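Local coordinates for PA14 domain-containing protein (Clostridium clariflavum, PDB 6QDI) that probably senses plant biomass outside the cell, its tandem calcium-binding PA14 domains recognising sugars for an RsgI-type membrane anti-sigma factor, at residues Lys52-Tyr57 with Cys137-Glu142; Ile75-Ile80 with Leu103-Leu108; Gln231-Lys236 with Ala245-Ile250. All coordinates share one frame; numbering follows the deposited sequence.

Contact 1: Lys52-Tyr57 with Cys137-Glu142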
ATOM      1  N   LYS A  52       1.966   7.637 -20.843  1.00 10.65           N
ATOM      2  CA  LYS A  52       2.325   8.824 -21.630  1.00 10.93           C
ATOM      3  C   LYS A  52       1.104   9.679 -21.871  1.00 10.40           C
ATOM      4  O   LYS A  52      -0.020   9.163 -21.883  1.00 11.19           O
ATOM      5  CB  LYS A  52       2.899   8.432 -22.972  1.00 12.62           C
ATOM      6  CG  LYS A  52       4.047   7.468 -22.907  1.00 14.83           C
ATOM      7  CD  LYS A  52       5.336   8.114 -22.488  1.00 17.82           C
ATOM      8  CE  LYS A  52       6.525   7.196 -22.865  1.00 19.67           C
ATOM      9  NZ  LYS A  52       7.816   7.786 -22.469  1.00 20.55           N
ATOM     10  N   ILE A  53       1.363  10.967 -22.038  1.00 10.13           N
ATOM     11  CA  ILE A  53       0.331  11.962 -22.368  1.00 10.98           C
ATOM     12  C   ILE A  53       0.749  12.715 -23.628  1.00 11.53           C
ATOM     13  O   ILE A  53       1.925  13.049 -23.776  1.00 12.08           O
ATOM     14  CB  ILE A  53       0.045  12.908 -21.181  1.00 10.85           C
ATOM     15  CG1 ILE A  53      -1.115  13.847 -21.478  1.00 11.39           C
ATOM     16  CG2 ILE A  53       1.265  13.683 -20.782  1.00 10.66           C
ATOM     17  CD1 ILE A  53      -1.592  14.597 -20.249  1.00 11.48           C
ATOM     18  N   ARG A  54      -0.235  12.949 -24.505  1.00 11.42           N
ATOM     19  CA  ARG A  54      -0.016  13.591 -25.810  0.50 13.04           C
ATOM     20  C   ARG A  54      -0.876  14.841 -25.919  1.00 13.73           C
ATOM     21  O   ARG A  54      -2.064  14.727 -26.200  1.00 15.68           O
ATOM     22  CB  ARG A  54      -0.390  12.641 -26.957  0.50 14.32           C
ATOM     23  CG  ARG A  54      -0.308  13.286 -28.337  0.50 14.76           C
ATOM     24  CD  ARG A  54      -0.662  12.304 -29.433  0.50 17.32           C
ATOM     25  NE  ARG A  54      -2.037  11.839 -29.364  0.50 19.27           N
ATOM     26  CZ  ARG A  54      -3.106  12.615 -29.236  0.50 18.33           C
ATOM     27  NH1 ARG A  54      -2.989  13.929 -29.014  0.50 15.89           N
ATOM     28  NH2 ARG A  54      -4.306  12.053 -29.231  0.50 17.06           N
ATOM     29  N   PRO A  55      -0.302  16.038 -25.738  1.00 12.74           N
ATOM     30  CA  PRO A  55      -1.098  17.241 -25.933  1.00 13.74           C
ATOM     31  C   PRO A  55      -1.315  17.532 -27.411  1.00 13.80           C
ATOM     32  O   PRO A  55      -0.498  17.151 -28.245  1.00 15.70           O
ATOM     33  CB  PRO A  55      -0.230  18.343 -25.338  1.00 14.49           C
ATOM     34  CG  PRO A  55       1.161  17.824 -25.514  1.00 15.98           C
ATOM     35  CD  PRO A  55       1.077  16.341 -25.341  1.00 14.77           C
ATOM     36  N   LEU A  56      -2.390  18.245 -27.695  1.00 13.74           N
ATOM     37  CA  LEU A  56      -2.727  18.590 -29.057  1.00 14.75           C
ATOM     38  C   LEU A  56      -2.003  19.860 -29.515  1.00 15.50           C
ATOM     39  O   LEU A  56      -1.880  20.058 -30.725  1.00 19.65           O
ATOM     40  CB  LEU A  56      -4.252  18.790 -29.227  1.00 16.70           C
ATOM     41  CG  LEU A  56      -5.118  17.555 -29.446  1.00 21.11           C
ATOM     42  CD1 LEU A  56      -5.038  16.602 -28.279  1.00 23.73           C
ATOM     43  CD2 LEU A  56      -6.560  17.935 -29.721  1.00 24.72           C
ATOM     44  N   TYR A  57      -1.605  20.748 -28.606  1.00 15.18           N
ATOM     45  CA  TYR A  57      -1.082  22.075 -28.944  1.00 15.83           C
ATOM     46  C   TYR A  57       0.275  22.353 -28.331  1.00 15.39           C
ATOM     47  O   TYR A  57       0.622  21.765 -27.288  1.00 15.92           O
ATOM     48  CB  TYR A  57      -2.072  23.159 -28.494  1.00 16.31           C
ATOM     49  CG  TYR A  57      -3.508  22.885 -28.955  1.00 17.25           C
ATOM     50  CD1 TYR A  57      -3.894  23.114 -30.258  1.00 20.21           C
ATOM     51  CD2 TYR A  57      -4.469  22.382 -28.062  1.00 19.32           C
ATOM     52  CE1 TYR A  57      -5.198  22.849 -30.684  1.00 21.14           C
ATOM     53  CE2 TYR A  57      -5.768  22.112 -28.468  1.00 19.78           C
ATOM     54  CZ  TYR A  57      -6.133  22.345 -29.766  1.00 22.29           C
ATOM     55  OH  TYR A  57      -7.424  22.095 -30.173  1.00 28.62           O
ATOM     56  N   CYS A 137      -5.738  10.878 -25.360  1.00 12.17           N
ATOM     57  CA  CYS A 137      -4.463  11.537 -25.148  1.00 12.63           C
ATOM     58  C   CYS A 137      -3.573  10.800 -24.109  1.00 12.01           C
ATOM     59  O   CYS A 137      -2.520  11.318 -23.742  1.00 13.01           O
ATOM     60  CB  CYS A 137      -4.680  12.963 -24.692  1.00 12.65           C
ATOM     61  SG  CYS A 137      -5.455  13.987 -25.941  1.00 15.27           S
ATOM     62  N   LEU A 138      -4.014   9.625 -23.657  1.00 11.31           N
ATOM     63  CA  LEU A 138      -3.311   8.879 -22.613  1.00 11.11           C
ATOM     64  C   LEU A 138      -2.962   7.495 -23.138  1.00 11.75           C
ATOM     65  O   LEU A 138      -3.838   6.810 -23.675  1.00 13.59           O
ATOM     66  CB  LEU A 138      -4.202   8.790 -21.377  1.00 10.56           C
ATOM     67  CG  LEU A 138      -4.570  10.125 -20.718  1.00 11.19           C
ATOM     68  CD1 LEU A 138      -5.619   9.928 -19.631  1.00 11.40           C
ATOM     69  CD2 LEU A 138      -3.337  10.844 -20.148  1.00 12.09           C
ATOM     70  N   TYR A 139      -1.730   7.043 -22.872  1.00 10.70           N
ATOM     71  CA  TYR A 139      -1.243   5.737 -23.344  1.00 11.01           C
ATOM     72  C   TYR A 139      -0.682   4.994 -22.133  1.00 10.10           C
ATOM     73  O   TYR A 139       0.127   5.567 -21.390  1.00 12.16           O
ATOM     74  CB  TYR A 139      -0.121   5.918 -24.347  1.00 11.92           C
ATOM     75  CG  TYR A 139      -0.523   6.726 -25.560  1.00 13.71           C
ATOM     76  CD1 TYR A 139      -0.619   8.118 -25.495  1.00 15.61           C
ATOM     77  CD2 TYR A 139      -0.808   6.115 -26.753  1.00 18.10           C
ATOM     78  CE1 TYR A 139      -0.998   8.867 -26.586  1.00 17.59           C
ATOM     79  CE2 TYR A 139      -1.176   6.860 -27.877  1.00 19.03           C
ATOM     80  CZ  TYR A 139      -1.265   8.231 -27.788  1.00 18.95           C
ATOM     81  OH  TYR A 139      -1.660   8.956 -28.895  1.00 22.86           O
ATOM     82  N   PRO A 140      -1.089   3.749 -21.928  1.00 10.23           N
ATOM     83  CA  PRO A 140      -0.723   3.100 -20.664  1.00 10.34           C
ATOM     84  C   PRO A 140       0.688   2.511 -20.658  1.00 11.05           C
ATOM     85  O   PRO A 140       1.125   1.958 -21.681  1.00 12.98           O
ATOM     86  CB  PRO A 140      -1.786   1.997 -20.508  1.00 11.74           C
ATOM     87  CG  PRO A 140      -2.153   1.687 -21.928  1.00 11.70           C
ATOM     88  CD  PRO A 140      -2.113   2.996 -22.662  1.00 12.03           C
ATOM     89  N   ALA A 141       1.395   2.631 -19.537  1.00 10.60           N
ATOM     90  CA  ALA A 141       2.664   1.936 -19.365  1.00 11.20           C
ATOM     91  C   ALA A 141       2.448   0.423 -19.348  1.00 12.03           C
ATOM     92  O   ALA A 141       1.367  -0.064 -19.086  1.00 12.90           O
ATOM     93  CB  ALA A 141       3.343   2.398 -18.079  1.00 12.39           C
ATOM     94  N   GLU A 142       3.538  -0.318 -19.646  1.00 14.05           N
ATOM     95  CA  GLU A 142       3.584  -1.776 -19.459  1.00 16.46           C
ATOM     96  C   GLU A 142       3.531  -2.089 -17.975  1.00 13.49           C
ATOM     97  O   GLU A 142       4.040  -1.287 -17.171  1.00 15.79           O
ATOM     98  CB  GLU A 142       4.918  -2.330 -19.977  1.00 20.36           C
ATOM     99  CG  GLU A 142       5.278  -1.984 -21.415  1.00 27.16           C
ATOM    100  CD  GLU A 142       4.249  -2.482 -22.387  1.00 25.41           C
ATOM    101  OE1 GLU A 142       3.931  -3.683 -22.280  1.00 43.75           O
ATOM    102  OE2 GLU A 142       3.798  -1.762 -23.157  1.00 34.86           O
TER

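Contact 2: Ile75-Ile80 with Leu103-Leu108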
ATOM      1  N   ILE A  75       4.701  15.528 -14.883  1.00  9.04           N
ATOM      2  CA  ILE A  75       4.513  15.581 -16.333  1.00  9.21           C
ATOM      3  C   ILE A  75       5.903  15.826 -16.907  1.00  9.63           C
ATOM      4  O   ILE A  75       6.599  16.705 -16.437  1.00  9.89           O
ATOM      5  CB  ILE A  75       3.560  16.723 -16.772  1.00  9.41           C
ATOM      6  CG1 ILE A  75       2.154  16.581 -16.162  1.00  9.66           C
ATOM      7  CG2 ILE A  75       3.515  16.796 -18.297  1.00  9.72           C
ATOM      8  CD1 ILE A  75       1.365  15.416 -16.693  1.00 10.79           C
ATOM      9  N   ASP A  76       6.306  15.041 -17.894  1.00  9.76           N
ATOM     10  CA  ASP A  76       7.634  15.160 -18.486  1.00 11.02           C
ATOM     11  C   ASP A  76       8.723  15.049 -17.427  1.00 11.12           C
ATOM     12  O   ASP A  76       9.758  15.736 -17.472  1.00 11.72           O
ATOM     13  CB  ASP A  76       7.781  16.481 -19.251  1.00 12.49           C
ATOM     14  CG  ASP A  76       9.048  16.538 -20.109  1.00 13.45           C
ATOM     15  OD1 ASP A  76       9.454  15.486 -20.640  1.00 13.66           O
ATOM     16  OD2 ASP A  76       9.603  17.625 -20.247  1.00 16.51           O
ATOM     17  N   ASN A  77       8.479  14.209 -16.430  1.00 10.83           N
ATOM     18  CA  ASN A  77       9.388  13.974 -15.324  1.00 10.97           C
ATOM     19  C   ASN A  77       9.626  15.191 -14.439  1.00 11.12           C
ATOM     20  O   ASN A  77      10.548  15.190 -13.598  1.00 15.07           O
ATOM     21  CB  ASN A  77      10.671  13.303 -15.807  1.00 12.94           C
ATOM     22  CG  ASN A  77      10.357  12.034 -16.581  1.00 14.36           C
ATOM     23  OD1 ASN A  77       9.868  11.073 -16.025  1.00 16.87           O
ATOM     24  ND2 ASN A  77      10.569  12.064 -17.911  1.00 14.57           N
ATOM     25  N   LYS A  78       8.744  16.187 -14.500  1.00  9.94           N
ATOM     26  CA  LYS A  78       8.806  17.323 -13.633  1.00  9.71           C
ATOM     27  C   LYS A  78       7.633  17.202 -12.653  1.00  8.78           C
ATOM     28  O   LYS A  78       6.467  17.059 -13.087  1.00  9.35           O
ATOM     29  CB  LYS A  78       8.715  18.622 -14.405  1.00 10.97           C
ATOM     30  CG  LYS A  78       8.817  19.840 -13.503  1.00 12.20           C
ATOM     31  CD  LYS A  78       8.888  21.179 -14.253  1.00 15.38           C
ATOM     32  CE  LYS A  78      10.266  21.518 -14.782  1.00 16.20           C
ATOM     33  NZ  LYS A  78      11.332  21.723 -13.741  1.00 15.75           N
ATOM     34  N   LEU A  79       7.903  17.298 -11.344  1.00  8.78           N
ATOM     35  CA  LEU A  79       6.846  17.256 -10.329  1.00  8.13           C
ATOM     36  C   LEU A  79       6.177  18.617 -10.302  1.00  8.90           C
ATOM     37  O   LEU A  79       6.724  19.575  -9.776  1.00 11.26           O
ATOM     38  CB  LEU A  79       7.482  16.905  -8.987  1.00  8.75           C
ATOM     39  CG  LEU A  79       6.573  16.791  -7.778  1.00  8.76           C
ATOM     40  CD1 LEU A  79       5.431  15.795  -7.994  1.00  9.10           C
ATOM     41  CD2 LEU A  79       7.388  16.405  -6.544  1.00  9.33           C
ATOM     42  N   ILE A  80       4.966  18.704 -10.840  1.00  8.46           N
ATOM     43  CA  ILE A  80       4.279  19.992 -10.978  1.00  8.84           C
ATOM     44  C   ILE A  80       3.165  20.184  -9.962  1.00  8.64           C
ATOM     45  O   ILE A  80       2.757  21.300  -9.762  1.00  9.60           O
ATOM     46  CB  ILE A  80       3.756  20.238 -12.402  1.00  9.45           C
ATOM     47  CG1 ILE A  80       2.697  19.227 -12.837  1.00  9.62           C
ATOM     48  CG2 ILE A  80       4.918  20.322 -13.377  1.00 10.32           C
ATOM     49  CD1 ILE A  80       1.957  19.635 -14.093  1.00 10.79           C
ATOM     50  N   LEU A 103       4.911  12.871 -27.189  1.00 17.00           N
ATOM     51  CA  LEU A 103       4.563  12.015 -26.060  1.00 16.66           C
ATOM     52  C   LEU A 103       5.422  12.366 -24.863  1.00 15.63           C
ATOM     53  O   LEU A 103       6.661  12.390 -24.962  1.00 19.31           O
ATOM     54  CB  LEU A 103       4.810  10.548 -26.380  1.00 19.99           C
ATOM     55  CG  LEU A 103       3.863   9.940 -27.384  1.00 23.94           C
ATOM     56  CD1 LEU A 103       4.413   8.616 -27.909  1.00 29.04           C
ATOM     57  CD2 LEU A 103       2.502   9.749 -26.752  1.00 24.68           C
ATOM     58  N   TYR A 104       4.784  12.571 -23.730  1.00 13.10           N
ATOM     59  CA  TYR A 104       5.460  12.886 -22.495  1.00 12.23           C
ATOM     60  C   TYR A 104       5.136  11.866 -21.428  1.00 10.32           C
ATOM     61  O   TYR A 104       4.030  11.363 -21.352  1.00 11.51           O
ATOM     62  CB  TYR A 104       5.033  14.238 -21.987  1.00 13.06           C
ATOM     63  CG  TYR A 104       5.436  15.379 -22.894  1.00 13.01           C
ATOM     64  CD1 TYR A 104       6.701  15.970 -22.772  1.00 13.91           C
ATOM     65  CD2 TYR A 104       4.574  15.905 -23.838  1.00 13.93           C
ATOM     66  CE1 TYR A 104       7.106  17.018 -23.577  1.00 14.35           C
ATOM     67  CE2 TYR A 104       4.959  16.973 -24.641  1.00 14.04           C
ATOM     68  CZ  TYR A 104       6.225  17.530 -24.504  1.00 14.81           C
ATOM     69  OH  TYR A 104       6.607  18.587 -25.315  1.00 18.39           O
ATOM     70  N   ASP A 105       6.103  11.580 -20.566  1.00 10.28           N
ATOM     71  CA  ASP A 105       5.825  10.771 -19.410  1.00  9.98           C
ATOM     72  C   ASP A 105       4.790  11.457 -18.514  1.00  9.80           C
ATOM     73  O   ASP A 105       4.792  12.684 -18.370  1.00 10.64           O
ATOM     74  CB  ASP A 105       7.093  10.555 -18.622  1.00 11.16           C
ATOM     75  CG  ASP A 105       8.074   9.665 -19.362  1.00 12.98           C
ATOM     76  OD1 ASP A 105       7.626   8.635 -19.907  1.00 16.28           O
ATOM     77  OD2 ASP A 105       9.244   9.972 -19.354  1.00 18.70           O
ATOM     78  N   ILE A 106       3.955  10.639 -17.894  1.00  8.98           N
ATOM     79  CA  ILE A 106       3.029  11.097 -16.876  1.00  8.26           C
ATOM     80  C   ILE A 106       3.078  10.042 -15.767  1.00  8.08           C
ATOM     81  O   ILE A 106       3.015   8.839 -16.024  1.00  9.53           O
ATOM     82  CB  ILE A 106       1.582  11.352 -17.397  1.00  8.91           C
ATOM     83  CG1 ILE A 106       0.656  11.740 -16.247  1.00  9.18           C
ATOM     84  CG2 ILE A 106       1.050  10.171 -18.182  1.00  9.48           C
ATOM     85  CD1 ILE A 106      -0.650  12.331 -16.736  1.00  9.90           C
ATOM     86  N   LYS A 107       3.134  10.528 -14.522  1.00  8.36           N
ATOM     87  CA  LYS A 107       3.015   9.693 -13.324  1.00  7.71           C
ATOM     88  C   LYS A 107       2.161  10.430 -12.331  1.00  7.85           C
ATOM     89  O   LYS A 107       2.426  11.623 -12.059  1.00  8.14           O
ATOM     90  CB  LYS A 107       4.402   9.388 -12.742  1.00  8.33           C
ATOM     91  CG  LYS A 107       4.330   8.581 -11.455  1.00  9.11           C
ATOM     92  CD  LYS A 107       5.688   8.088 -10.963  1.00 10.69           C
ATOM     93  CE  LYS A 107       6.714   9.157 -10.745  1.00 14.76           C
ATOM     94  NZ  LYS A 107       7.983   8.589 -10.216  1.00 19.79           N
ATOM     95  N   LEU A 108       1.143   9.787 -11.790  1.00  7.78           N
ATOM     96  CA  LEU A 108       0.280  10.402 -10.803  1.00  7.27           C
ATOM     97  C   LEU A 108       0.166   9.396  -9.661  1.00  6.90           C
ATOM     98  O   LEU A 108      -0.294   8.278  -9.871  1.00  7.95           O
ATOM     99  CB  LEU A 108      -1.083  10.736 -11.387  1.00  8.47           C
ATOM    100  CG  LEU A 108      -1.988  11.680 -10.548  1.00 10.24           C
ATOM    101  CD1 LEU A 108      -3.092  12.264 -11.410  1.00 13.87           C
ATOM    102  CD2 LEU A 108      -2.637  11.059  -9.344  1.00  9.73           C
TER
HETATM  103  O   HOH W   1       8.657  12.926 -20.984  1.00 14.16           O
HETATM  104  O   HOH W   2       6.367  12.432 -15.765  1.00 11.74           O
HETATM  105  O   HOH W   3       9.832   8.488 -16.636  1.00 29.62           O

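Contact 3: Gln231-Lys236 with Ala245-Ile250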
ATOM      1  N   GLN A 231       9.046 -18.770  21.728  1.00  8.88           N
ATOM      2  CA  GLN A 231      10.028 -17.909  22.404  1.00  9.44           C
ATOM      3  C   GLN A 231       9.744 -16.475  22.019  1.00  8.54           C
ATOM      4  O   GLN A 231       9.526 -16.172  20.822  1.00  8.85           O
ATOM      5  CB  GLN A 231      11.436 -18.282  21.946  1.00 11.59           C
ATOM      6  CG  GLN A 231      11.842 -19.702  22.295  1.00 15.06           C
ATOM      7  CD  GLN A 231      11.980 -19.934  23.784  1.00 22.80           C
ATOM      8  OE1 GLN A 231      12.369 -19.047  24.548  0.60 25.29           O
ATOM      9  NE2 GLN A 231      11.654 -21.142  24.210  1.00 29.71           N
ATOM     10  N   LEU A 232       9.707 -15.589  23.012  1.00  8.93           N
ATOM     11  CA  LEU A 232       9.406 -14.194  22.757  1.00  8.59           C
ATOM     12  C   LEU A 232      10.699 -13.502  22.327  1.00  8.19           C
ATOM     13  O   LEU A 232      11.587 -13.220  23.132  1.00 11.50           O
ATOM     14  CB  LEU A 232       8.835 -13.574  24.005  1.00  8.75           C
ATOM     15  CG  LEU A 232       8.512 -12.081  23.936  1.00  9.88           C
ATOM     16  CD1 LEU A 232       7.490 -11.766  22.864  1.00 10.41           C
ATOM     17  CD2 LEU A 232       8.012 -11.668  25.309  1.00 11.12           C
ATOM     18  N   LEU A 233      10.854 -13.303  21.024  1.00  8.20           N
ATOM     19  CA  LEU A 233      12.095 -12.798  20.468  1.00  8.44           C
ATOM     20  C   LEU A 233      12.114 -11.295  20.308  1.00  9.31           C
ATOM     21  O   LEU A 233      13.186 -10.709  20.286  1.00 10.01           O
ATOM     22  CB  LEU A 233      12.478 -13.456  19.151  1.00  8.53           C
ATOM     23  CG  LEU A 233      12.654 -14.963  19.215  1.00  9.78           C
ATOM     24  CD1 LEU A 233      13.182 -15.456  17.868  1.00 10.48           C
ATOM     25  CD2 LEU A 233      13.558 -15.428  20.377  1.00 10.59           C
ATOM     26  N   ILE A 234      10.946 -10.678  20.175  1.00  8.65           N
ATOM     27  CA  ILE A 234      10.802  -9.222  20.105  1.00  9.35           C
ATOM     28  C   ILE A 234       9.691  -8.858  21.044  1.00  8.83           C
ATOM     29  O   ILE A 234       8.561  -9.317  20.865  1.00  9.10           O
ATOM     30  CB  ILE A 234      10.484  -8.726  18.669  1.00  9.74           C
ATOM     31  CG1 ILE A 234      11.609  -9.044  17.701  1.00 10.56           C
ATOM     32  CG2 ILE A 234      10.153  -7.230  18.725  1.00 10.36           C
ATOM     33  CD1 ILE A 234      11.334  -8.773  16.247  1.00 10.29           C
ATOM     34  N   ASP A 235      10.033  -8.097  22.093  1.00  9.19           N
ATOM     35  CA  ASP A 235       9.083  -7.707  23.138  1.00 10.16           C
ATOM     36  C   ASP A 235       8.953  -6.206  23.149  1.00  9.59           C
ATOM     37  O   ASP A 235       9.670  -5.531  23.901  1.00 11.76           O
ATOM     38  CB  ASP A 235       9.557  -8.257  24.497  1.00 11.42           C
ATOM     39  CG  ASP A 235       8.572  -8.002  25.645  1.00 14.26           C
ATOM     40  OD1 ASP A 235       7.476  -7.511  25.406  1.00 17.36           O
ATOM     41  OD2 ASP A 235       8.911  -8.301  26.817  1.00 17.98           O
ATOM     42  N   LYS A 236       8.071  -5.685  22.306  1.00  9.89           N
ATOM     43  CA  LYS A 236       7.947  -4.239  22.097  1.00  9.79           C
ATOM     44  C   LYS A 236       6.488  -3.797  22.258  1.00  8.58           C
ATOM     45  O   LYS A 236       6.059  -2.823  21.657  1.00  9.79           O
ATOM     46  CB  LYS A 236       8.556  -3.839  20.747  1.00 10.85           C
ATOM     47  CG  LYS A 236      10.041  -4.011  20.675  1.00 11.84           C
ATOM     48  CD  LYS A 236      10.794  -3.038  21.554  1.00 13.33           C
ATOM     49  CE  LYS A 236      12.271  -3.366  21.531  1.00 17.24           C
ATOM     50  NZ  LYS A 236      13.105  -2.378  22.240  1.00 21.21           N
ATOM     51  N   ALA A 245      12.466  -3.609  14.992  1.00  9.39           N
ATOM     52  CA  ALA A 245      13.223  -4.518  15.841  1.00  9.87           C
ATOM     53  C   ALA A 245      13.529  -5.759  15.017  1.00  9.09           C
ATOM     54  O   ALA A 245      12.827  -6.070  14.040  1.00  9.65           O
ATOM     55  CB  ALA A 245      12.415  -4.897  17.080  1.00 11.08           C
ATOM     56  N   LYS A 246      14.536  -6.505  15.424  1.00  9.86           N
ATOM     57  CA  LYS A 246      14.923  -7.707  14.714  1.00 10.16           C
ATOM     58  C   LYS A 246      15.301  -8.819  15.668  1.00 10.23           C
ATOM     59  O   LYS A 246      15.695  -8.578  16.823  1.00 11.07           O
ATOM     60  CB  LYS A 246      16.038  -7.437  13.748  1.00 11.62           C
ATOM     61  CG  LYS A 246      17.371  -7.014  14.361  1.00 13.26           C
ATOM     62  CD  LYS A 246      18.411  -6.672  13.283  1.00 16.50           C
ATOM     63  CE  LYS A 246      19.734  -6.119  13.803  1.00 21.36           C
ATOM     64  NZ  LYS A 246      20.225  -6.707  15.070  1.00 29.82           N
ATOM     65  N   THR A 247      15.192 -10.037  15.144  1.00  9.40           N
ATOM     66  CA  THR A 247      15.703 -11.203  15.859  1.00  9.46           C
ATOM     67  C   THR A 247      17.219 -11.298  15.671  1.00  9.82           C
ATOM     68  O   THR A 247      17.788 -10.683  14.777  1.00 10.88           O
ATOM     69  CB  THR A 247      15.030 -12.508  15.386  1.00  9.63           C
ATOM     70  OG1 THR A 247      15.386 -12.797  14.035  1.00 10.01           O
ATOM     71  CG2 THR A 247      13.514 -12.411  15.498  1.00 10.14           C
ATOM     72  N   GLU A 248      17.833 -12.162  16.461  1.00 10.57           N
ATOM     73  CA  GLU A 248      19.142 -12.684  16.127  1.00 11.41           C
ATOM     74  C   GLU A 248      19.016 -13.589  14.898  1.00 11.22           C
ATOM     75  O   GLU A 248      17.922 -13.979  14.498  1.00 12.02           O
ATOM     76  CB  GLU A 248      19.715 -13.476  17.308  1.00 13.90           C
ATOM     77  CG  GLU A 248      19.866 -12.650  18.558  1.00 16.96           C
ATOM     78  CD  GLU A 248      20.757 -11.481  18.309  1.00 22.27           C
ATOM     79  OE1 GLU A 248      21.928 -11.700  17.931  1.00 28.86           O
ATOM     80  OE2 GLU A 248      20.293 -10.334  18.463  1.00 30.90           O
ATOM     81  N   ALA A 249      20.140 -13.926  14.282  1.00 11.67           N
ATOM     82  CA  ALA A 249      20.146 -14.928  13.219  1.00 11.95           C
ATOM     83  C   ALA A 249      19.765 -16.295  13.763  1.00 10.91           C
ATOM     84  O   ALA A 249      20.180 -16.676  14.890  1.00 11.96           O
ATOM     85  CB  ALA A 249      21.499 -14.997  12.553  1.00 13.45           C
ATOM     86  N   ILE A 250      18.978 -17.034  12.987  1.00 10.21           N
ATOM     87  CA  ILE A 250      18.496 -18.336  13.371  1.00 10.37           C
ATOM     88  C   ILE A 250      18.777 -19.272  12.197  1.00  9.76           C
ATOM     89  O   ILE A 250      18.421 -18.971  11.053  1.00 10.21           O
ATOM     90  CB  ILE A 250      16.983 -18.309  13.666  1.00 11.75           C
ATOM     91  CG1 ILE A 250      16.641 -17.262  14.742  1.00 12.90           C
ATOM     92  CG2 ILE A 250      16.542 -19.711  14.077  1.00 12.61           C
ATOM     93  CD1 ILE A 250      15.162 -16.978  14.872  1.00 15.29           C
TER
HETATM   94  O   HOH W   4      14.796  -8.518  19.419  1.00 19.15           O

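Contact 1: Lys52-Tyr57 with Cys137-Glu142
Three main-chain hydrogen bonds and one between side chains tie K52-R54 to C137-Y139. K52 and Y139 form a hydrogen-bonded antiparallel pair, with K52 N 2.8 Å from Y139 O and Y139 N returning a bond to K52 O. Two residues on, R54 N donates to C137 O at 2.9 Å, although R54 has already left the strand. The side chain of R54 then turns back over the same partner strand: its first two torsions are extended and chi3 bends to 64°, which carries NE to 2.9 Å from Y139 OH. The phenol oxygen accepts this N-H from the rim of the guanidinium, tilted 18° out of its plane, and the guanidinium and ring planes stand 77° apart. R54 CB meanwhile lies near the ring edge, 3.8 Å from Y139 CE1, and C137 CA sits over one guanidinium face. This pairing adds the short strand 138-140 to strand 44-53 in an antiparallel beta-sheet of the first PA14 unit; on the other edge of 44-53, I53 bonds to Y104. The amine of K52 leads away from Y139 to a salt bridge with D105. On the opposite face of the sheet the non-hydrogen-bonded pair I53 and L138 lie side by side, I53 CG1 being 4.0 Å from L138 CD2, in a buried layer where I53 also meets F63 and W123. Beyond the strand end, L56 CD1 packs against C137 SG at 3.5 Å.

Contact 2: Ile75-Ile80 with Leu103-Leu108
The carboxylate of D76 meets the edge of the Y104 ring, with OD1 near the ring plane and 3.5 Å from CD1; the two planes are 77° apart. The amide of N77 runs aslant to the carboxylate of D105, their planes 63° apart. D76 and N77 are the central residues of a type I' turn, the tight two-residue link of a beta-hairpin between strands 71-75 and 78-83. Strand 71-75 pairs edge to edge with strand 104-113 of the first PA14 domain, and the turn sits at the end of that pairing. N77 ND2 lies 2.9 Å from D105 OD2 and donates nearly within its own amide plane to the anti lone pair of that oxygen, at an N-H...O angle of 160°. The other carboxylate oxygen, D105 OD1, is held by K52, while OD2 takes N77 ND2 and, weakly, two waters. Y104 OH is hydrogen-bonded to the backbone N of E99. In the main chain, D76 N donates to D105 O at 2.8 Å, and I75 and I106 form a non-hydrogen-bonded antiparallel pair. Their side chains point the same way, I75 CD1 packing against I106 CD1 at 3.7 Å on the buried face, where I96 and L98 also touch I75. Three waters fill in between the turn and D105. One bridges D76 OD1 and D105 N; another accepts from N77 N and gives a weak bond to D105 O. The third donates to N77 OD1 at 2.7 Å and, weakly, to D105 OD2.

Contact 3: Gln231-Lys236 with Ala245-Ile250
L233 and I250 reach toward each other tip to tip, their CD1 atoms 3.9 Å apart, while the same L233 methyl lies equally near T247 CG2, whose side chain it crosses at a slant. The contact joins the two sheets of the second PA14 domain's beta-sandwich: strand 231-240 pairs with 223-228 in one sheet, strand 242-252 with 212-220 in the other, and the stretches 233-236 and 245-250 run almost exactly antiparallel, 175° apart, without pairing directly. L233 and I234 both face L226, a classic beta bulge, and both direct their side chains toward 245-250. I234 presents two branches. Its CG2, anti to the backbone N, meets A245 CB at 3.6 Å, and the extended arm (chi2 172°) lays CD1 along the main chain of A245, 3.8 Å from A245 O. V218 of the facing sheet also touches I234. At the far end of the segment, the CG of K236 comes only loosely near A245 CB. While T247 CG2 meets L233, its hydroxyl OG1 donates to E248 O and is bonded to F216 N. A single water joins the two backbones, donating to L233 O at 2.9 Å and to K246 O at 2.7 Å.

How the contacts relate
Contacts 1 and 2 are neighbours in the first PA14 domain, with centres 10 Å apart, and meet through adjacent strands 44-53 and 104-113 of one sheet. The salt bridge that joins them spans 2.7 Å from K52 NZ to D105 OD1, and Y139 CE1 packs on L103 CD2 at 3.6 Å. The hairpin turn of contact 2 falls, in sequence, between the two segments of contact 1. Contact 3 belongs to the second domain, its centre 49 Å from that of contact 1 and 43 Å from that of contact 2. Contacts 1 and 2 lie away from the calcium sites, whereas the K236 side chain in contact 3 is about 13 Å from a calcium ion.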